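Urocanate hydratase (Paenibacillus sp. Soil724D2, PDB 7NED) acts as an NAD+-containing thiourocanate hydratase in bacterial ergothioneine catabolism and probably also hydrates urocanate. Local coordinates at residues A[95-100]-A[478-483]; A[440-445]-A[487-492]. One frame throughout, in Å; residues are numbered along the deposited sequence.

In the fold
Contacts 1 and 2 lie in the same mixed sheet, with centres about 10 Å apart. Strands 475-480 and 490-498 are neighbours in it and join the two. The backbone O of H479 and N of S491 are 2.8 Å apart, a probable hydrogen bond. The hydroxyls OG of S480 and OG1 of T490 also approach to 2.9 Å. Contact 1 ties the urocanase N-terminal region to the C-terminal one. Contact 2 lies within the C-terminal region and carries I445 of the NAD pocket. The side chain of M489 is about 6 Å from the bound urocanate, and that of H479 about 8 Å. Both contacts also touch the second subunit.

Contact 1: A[95-100]-A[478-483]; sequences NCNLVG and IHSGGG
N95 pairs in parallel with H479, their CA atoms 4.8 Å apart, where strand 91-95 ends beside strand 475-480. This is the seam of the mixed sheet at which the urocanase N-terminal region meets the C-terminal one. Two backbone bonds hold it: N95 N gives to I478 O, and S480 N gives to N95 O. After N95 the chain leaves the strand, and the side chain of N97 takes over the polar contacts. The amide of N97 reaches back with both of its ends. Its CG stands beside the backbone N (chi1 -60°), which turns the amide along S480 and I478. S480 OG donates to N97 OD1 at 2.6 Å, with the donor tilted from the carbonyl plane. N97 ND2 gives a nearly straight bond of 3.2 Å to I478 O, from above the plane of that carbonyl. I478 O therefore accepts two donors. N97 ND2 also bonds D459 of the second subunit, so the amide is fixed from two chains. On the face shared by N95 and H479 the two side chains lie side by side. CB of N95 sits over one face of the imidazole, 4.1 Å from the centroid of the H479 ring. ND1 of that ring is bonded to the backbone O of G121. Further along, SG of C96 lies against G481 and G482, 3.8 Å from CA of G482. One water gives hydrogen bonds of 2.8 Å to both C96 O and G481 O.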
loop_
_atom_site.group_PDB
_atom_site.type_symbol
_atom_site.label_atom_id
_atom_site.label_comp_id
_atom_site.label_asym_id
_atom_site.label_seq_id
_atom_site.Cartn_x
_atom_site.Cartn_y
_atom_site.Cartn_z
ATOM N N ASN A 95 -2.847 4.653 -7.155
ATOM C CA ASN A 95 -4.149 5.236 -7.477
ATOM C C ASN A 95 -5.217 4.795 -6.479
ATOM O O ASN A 95 -5.457 3.598 -6.283
ATOM C CB ASN A 95 -4.556 4.884 -8.915
ATOM C CG ASN A 95 -3.552 5.403 -9.930
ATOM O OD1 ASN A 95 -3.215 6.591 -9.918
ATOM N ND2 ASN A 95 -3.040 4.521 -10.780
ATOM N N CYS A 96 -5.810 5.781 -5.837
ATOM C CA CYS A 96 -7.035 5.711 -5.066
ATOM C C CYS A 96 -6.765 4.901 -3.760
ATOM O O CYS A 96 -7.584 4.126 -3.285
ATOM C CB CYS A 96 -8.153 5.141 -5.958
ATOM S SG CYS A 96 -9.771 5.211 -5.187
ATOM N N ASN A 97 -5.579 5.094 -3.169
ATOM C CA ASN A 97 -5.231 4.470 -1.882
ATOM C C ASN A 97 -5.592 5.388 -0.717
ATOM O O ASN A 97 -5.149 6.526 -0.658
ATOM C CB ASN A 97 -3.752 4.118 -1.863
ATOM C CG ASN A 97 -3.404 3.151 -2.986
ATOM O OD1 ASN A 97 -3.692 1.953 -2.893
ATOM N ND2 ASN A 97 -2.865 3.681 -4.085
ATOM N N LEU A 98 -6.418 4.902 0.185
ATOM C CA LEU A 98 -6.909 5.666 1.327
ATOM C C LEU A 98 -6.614 4.875 2.577
ATOM O O LEU A 98 -6.782 3.655 2.573
ATOM C CB LEU A 98 -8.425 5.912 1.266
ATOM C CG LEU A 98 -8.910 6.713 0.071
ATOM C CD1 LEU A 98 -10.445 6.715 -0.021
ATOM C CD2 LEU A 98 -8.371 8.108 0.256
ATOM N N VAL A 99 -6.220 5.549 3.661
ATOM C CA VAL A 99 -5.997 4.785 4.884
ATOM C C VAL A 99 -7.312 4.206 5.377
ATOM O O VAL A 99 -8.392 4.791 5.199
ATOM C CB VAL A 99 -5.328 5.623 5.991
ATOM C CG1 VAL A 99 -3.903 5.929 5.578
ATOM C CG2 VAL A 99 -6.141 6.860 6.295
ATOM N N GLY A 100 -7.214 3.059 6.046
ATOM C CA GLY A 100 -8.341 2.139 6.094
ATOM C C GLY A 100 -9.621 2.726 6.658
ATOM O O GLY A 100 -10.703 2.508 6.115
ATOM N N ILE A 478 0.147 0.507 -7.789
ATOM C CA ILE A 478 -0.641 -0.002 -6.672
ATOM C C ILE A 478 -1.978 0.729 -6.662
ATOM O O ILE A 478 -2.021 1.964 -6.601
ATOM C CB ILE A 478 0.072 0.192 -5.329
ATOM C CG1 ILE A 478 1.400 -0.549 -5.343
ATOM C CG2 ILE A 478 -0.831 -0.325 -4.220
ATOM C CD1 ILE A 478 2.322 -0.190 -4.124
ATOM N N HIS A 479 -3.073 -0.032 -6.699
ATOM C CA HIS A 479 -4.418 0.541 -6.678
ATOM C C HIS A 479 -5.158 0.073 -5.441
ATOM O O HIS A 479 -4.901 -1.029 -4.953
ATOM C CB HIS A 479 -5.248 0.083 -7.894
ATOM C CG HIS A 479 -4.757 0.624 -9.202
ATOM N ND1 HIS A 479 -5.460 0.461 -10.374
ATOM C CD2 HIS A 479 -3.637 1.314 -9.521
ATOM C CE1 HIS A 479 -4.791 1.041 -11.361
ATOM N NE2 HIS A 479 -3.688 1.575 -10.868
ATOM N N SER A 480 -6.113 0.881 -4.959
ATOM C CA SER A 480 -7.096 0.358 -4.010
ATOM C C SER A 480 -8.497 0.698 -4.513
ATOM O O SER A 480 -8.682 1.459 -5.475
ATOM C CB SER A 480 -6.877 0.892 -2.577
ATOM O OG SER A 480 -5.646 0.409 -2.038
ATOM N N GLY A 481 -9.494 0.095 -3.874
ATOM C CA GLY A 481 -10.852 0.208 -4.374
ATOM C C GLY A 481 -11.409 1.616 -4.240
ATOM O O GLY A 481 -11.137 2.346 -3.291
ATOM N N GLY A 482 -12.233 1.984 -5.222
ATOM C CA GLY A 482 -13.013 3.198 -5.176
ATOM C C GLY A 482 -14.478 2.862 -5.388
ATOM O O GLY A 482 -14.845 1.701 -5.660
ATOM N N GLY A 483 -15.313 3.888 -5.267
ATOM C CA GLY A 483 -16.743 3.644 -5.219
ATOM C C GLY A 483 -17.084 2.627 -4.160
ATOM O O GLY A 483 -16.555 2.648 -3.044
HETATM O O HOH W 1 -7.608 2.443 -8.135
HETATM O O HOH W 2 -9.318 3.167 -1.258
#

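Contact 2: A[440-445]-A[487-492]; sequences MTHPNI and GYMTSA. With NAD (nicotinamide-adenine-dinucleotide), chain C.
Strands 428-441 and 490-498 meet beside the nicotinamide end of the NAD site. T441 and T490 form an antiparallel hydrogen-bonded pair. T441 N gives to T490 O at 2.9 Å, and T490 N returns a bond to T441 O. M440 and S491 make the adjoining non-hydrogen-bonded pair, with SD of M440 touching CB of S491. Beyond T441 the chain enters a type I beta turn, H442 to I445, which ends the strand at the cofactor. With chi1 at -169°, CG of H442 swings away from its backbone N, and the ring lies against Y488 and M489. CB of Y488 stands over a face of it, 3.9 Å from the H442 ring centroid. Y488 O lies over the same face, toward the rim, and CG1 of I445 covers the opposite one. SD of M489 comes at the edge, 3.6 Å from CD2 of H442. Within the turn, N444 N donates to ND1 of H442 at 3.1 Å. An alanine here would remove the ring, and would probably leave N444 N without its acceptor and open a gap between I445 and Y488. Y488 O is buried without a hydrogen-bond partner; CA of H442 and CD of P443 close on it, the latter at 3.2 Å. The M489 chain runs extended beyond CG, which brings its CE to 4.0 Å from N7N of the NAD. CG2 of I445 lies 3.6 Å from O7N of the same carboxamide.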
loop_
_atom_site.group_PDB
_atom_site.type_symbol
_atom_site.label_atom_id
_atom_site.label_comp_id
_atom_site.label_asym_id
_atom_site.label_seq_id
_atom_site.Cartn_x
_atom_site.Cartn_y
_atom_site.Cartn_z
ATOM N N MET A 440 -3.317 -9.110 -5.739
ATOM C CA MET A 440 -4.622 -8.737 -5.360
ATOM C C MET A 440 -5.093 -9.257 -4.005
ATOM O O MET A 440 -5.024 -10.419 -3.738
ATOM C CB MET A 440 -5.541 -9.192 -6.445
ATOM C CG MET A 440 -6.950 -9.324 -6.093
ATOM S SD MET A 440 -7.637 -7.720 -6.100
ATOM C CE MET A 440 -8.139 -7.559 -7.761
ATOM N N THR A 441 -5.615 -8.354 -3.232
ATOM C CA THR A 441 -6.190 -8.701 -1.959
ATOM C C THR A 441 -7.594 -8.145 -1.969
ATOM O O THR A 441 -7.768 -6.992 -2.154
ATOM C CB THR A 441 -5.391 -8.148 -0.763
ATOM O OG1 THR A 441 -4.101 -8.696 -0.743
ATOM C CG2 THR A 441 -6.098 -8.417 0.499
ATOM N N HIS A 442 -8.559 -9.024 -1.790
ATOM C CA HIS A 442 -9.948 -8.703 -1.742
ATOM C C HIS A 442 -10.708 -9.867 -1.141
ATOM O O HIS A 442 -10.958 -10.788 -1.814
ATOM C CB HIS A 442 -10.464 -8.449 -3.126
ATOM C CG HIS A 442 -11.826 -7.851 -3.165
ATOM N ND1 HIS A 442 -12.794 -8.142 -2.257
ATOM C CD2 HIS A 442 -12.384 -6.991 -4.030
ATOM C CE1 HIS A 442 -13.892 -7.507 -2.568
ATOM N NE2 HIS A 442 -13.665 -6.790 -3.634
ATOM N N PRO A 443 -11.046 -9.748 0.136
ATOM C CA PRO A 443 -11.721 -10.755 0.938
ATOM C C PRO A 443 -13.038 -11.252 0.348
ATOM O O PRO A 443 -13.460 -12.277 0.747
ATOM C CB PRO A 443 -11.914 -10.070 2.291
ATOM C CG PRO A 443 -10.953 -8.976 2.307
ATOM C CD PRO A 443 -10.871 -8.517 0.901
ATOM N N ASN A 444 -13.650 -10.532 -0.562
ATOM C CA ASN A 444 -14.864 -11.073 -1.175
ATOM C C ASN A 444 -14.689 -11.286 -2.669
ATOM O O ASN A 444 -15.680 -11.494 -3.384
ATOM C CB ASN A 444 -16.072 -10.172 -0.888
ATOM C CG ASN A 444 -16.360 -10.060 0.588
ATOM O OD1 ASN A 444 -16.090 -10.983 1.349
ATOM N ND2 ASN A 444 -16.888 -8.931 1.003
ATOM N N ILE A 445 -13.452 -11.265 -3.161
ATOM C CA ILE A 445 -13.196 -11.682 -4.530
ATOM C C ILE A 445 -11.950 -12.552 -4.483
ATOM O O ILE A 445 -12.009 -13.714 -4.065
ATOM C CB ILE A 445 -13.058 -10.477 -5.498
ATOM C CG1 ILE A 445 -14.334 -9.650 -5.509
ATOM C CG2 ILE A 445 -12.768 -10.932 -6.937
ATOM C CD1 ILE A 445 -14.348 -8.528 -6.536
ATOM N N GLY A 487 -12.277 0.296 0.549
ATOM C CA GLY A 487 -12.060 -0.511 1.724
ATOM C C GLY A 487 -12.025 -2.005 1.477
ATOM O O GLY A 487 -11.749 -2.763 2.415
ATOM N N TYR A 488 -12.283 -2.460 0.243
ATOM C CA TYR A 488 -12.337 -3.891 -0.023
ATOM C C TYR A 488 -11.056 -4.442 -0.629
ATOM O O TYR A 488 -10.763 -5.632 -0.455
ATOM C CB TYR A 488 -13.510 -4.229 -0.966
ATOM C CG TYR A 488 -14.844 -4.324 -0.272
ATOM C CD1 TYR A 488 -15.694 -3.221 -0.211
ATOM C CD2 TYR A 488 -15.253 -5.505 0.336
ATOM C CE1 TYR A 488 -16.919 -3.294 0.428
ATOM C CE2 TYR A 488 -16.497 -5.592 0.963
ATOM C CZ TYR A 488 -17.315 -4.477 1.005
ATOM O OH TYR A 488 -18.546 -4.532 1.609
ATOM N N MET A 489 -10.280 -3.642 -1.339
ATOM C CA MET A 489 -9.218 -4.289 -2.091
ATOM C C MET A 489 -8.047 -3.371 -2.330
ATOM O O MET A 489 -8.175 -2.136 -2.409
ATOM C CB MET A 489 -9.623 -4.828 -3.476
ATOM C CG MET A 489 -10.046 -3.841 -4.496
ATOM S SD MET A 489 -10.482 -4.717 -6.071
ATOM C CE MET A 489 -10.988 -3.275 -6.965
ATOM N N THR A 490 -6.914 -4.021 -2.526
ATOM C CA THR A 490 -5.666 -3.386 -2.909
ATOM C C THR A 490 -5.043 -4.326 -3.906
ATOM O O THR A 490 -5.063 -5.547 -3.694
ATOM C CB THR A 490 -4.762 -3.175 -1.684
ATOM O OG1 THR A 490 -5.355 -2.178 -0.861
ATOM C CG2 THR A 490 -3.345 -2.707 -2.080
ATOM N N SER A 491 -4.502 -3.771 -4.979
ATOM C CA SER A 491 -3.930 -4.609 -6.031
ATOM C C SER A 491 -2.674 -3.944 -6.596
ATOM O O SER A 491 -2.404 -2.780 -6.330
ATOM C CB SER A 491 -4.946 -4.884 -7.136
ATOM O OG SER A 491 -5.305 -3.661 -7.788
ATOM N N ALA A 492 -1.928 -4.686 -7.426
ATOM C CA ALA A 492 -0.710 -4.190 -8.057
ATOM C C ALA A 492 -0.652 -4.684 -9.489
ATOM O O ALA A 492 -1.094 -5.797 -9.787
ATOM C CB ALA A 492 0.563 -4.637 -7.283
HETATM P PA NAD C . -19.459 -1.389 -17.155
HETATM O O1A NAD C . -20.054 -0.381 -16.175
HETATM O O2A NAD C . -18.784 -1.066 -18.426
HETATM O O5B NAD C . -20.845 -2.196 -17.702
HETATM C C5B NAD C . -21.760 -2.481 -16.723
HETATM C C4B NAD C . -23.061 -2.926 -17.538
HETATM O O4B NAD C . -24.144 -3.231 -16.705
HETATM C C3B NAD C . -23.429 -1.646 -18.355
HETATM O O3B NAD C . -23.606 -1.969 -19.672
HETATM C C2B NAD C . -24.773 -1.204 -17.700
HETATM O O2B NAD C . -25.692 -0.724 -18.613
HETATM C C1B NAD C . -25.295 -2.572 -17.269
HETATM N N9A NAD C . -26.251 -2.538 -16.161
HETATM C C8A NAD C . -26.268 -1.731 -15.029
HETATM N N7A NAD C . -27.284 -1.971 -14.238
HETATM C C5A NAD C . -27.967 -3.010 -14.856
HETATM C C6A NAD C . -29.145 -3.715 -14.520
HETATM N N6A NAD C . -29.829 -3.446 -13.385
HETATM N N1A NAD C . -29.597 -4.709 -15.336
HETATM C C2A NAD C . -28.886 -4.912 -16.473
HETATM N N3A NAD C . -27.763 -4.327 -16.920
HETATM C C4A NAD C . -27.331 -3.366 -16.077
HETATM O O3 NAD C . -18.785 -2.361 -16.127
HETATM P PN NAD C . -17.761 -3.473 -16.635
HETATM O O1N NAD C . -16.348 -3.112 -16.990
HETATM O O2N NAD C . -18.546 -4.461 -17.472
HETATM O O5D NAD C . -17.474 -4.419 -15.223
HETATM C C5D NAD C . -18.676 -4.943 -14.634
HETATM C C4D NAD C . -18.322 -5.608 -13.332
HETATM O O4D NAD C . -17.224 -6.488 -13.488
HETATM C C3D NAD C . -17.753 -4.385 -12.442
HETATM O O3D NAD C . -18.226 -4.462 -11.102
HETATM C C2D NAD C . -16.197 -4.610 -12.450
HETATM O O2D NAD C . -15.542 -4.292 -11.290
HETATM C C1D NAD C . -16.397 -6.158 -12.398
HETATM N N1N NAD C . -15.199 -7.006 -12.440
HETATM C C2N NAD C . -14.483 -6.908 -11.262
HETATM C C3N NAD C . -13.349 -7.675 -11.050
HETATM C C7N NAD C . -12.595 -7.441 -9.734
HETATM O O7N NAD C . -11.884 -8.283 -9.188
HETATM N N7N NAD C . -12.675 -6.175 -9.178
HETATM C C4N NAD C . -12.988 -8.563 -12.073
HETATM C C5N NAD C . -13.752 -8.641 -13.237
HETATM C C6N NAD C . -14.901 -7.851 -13.413
#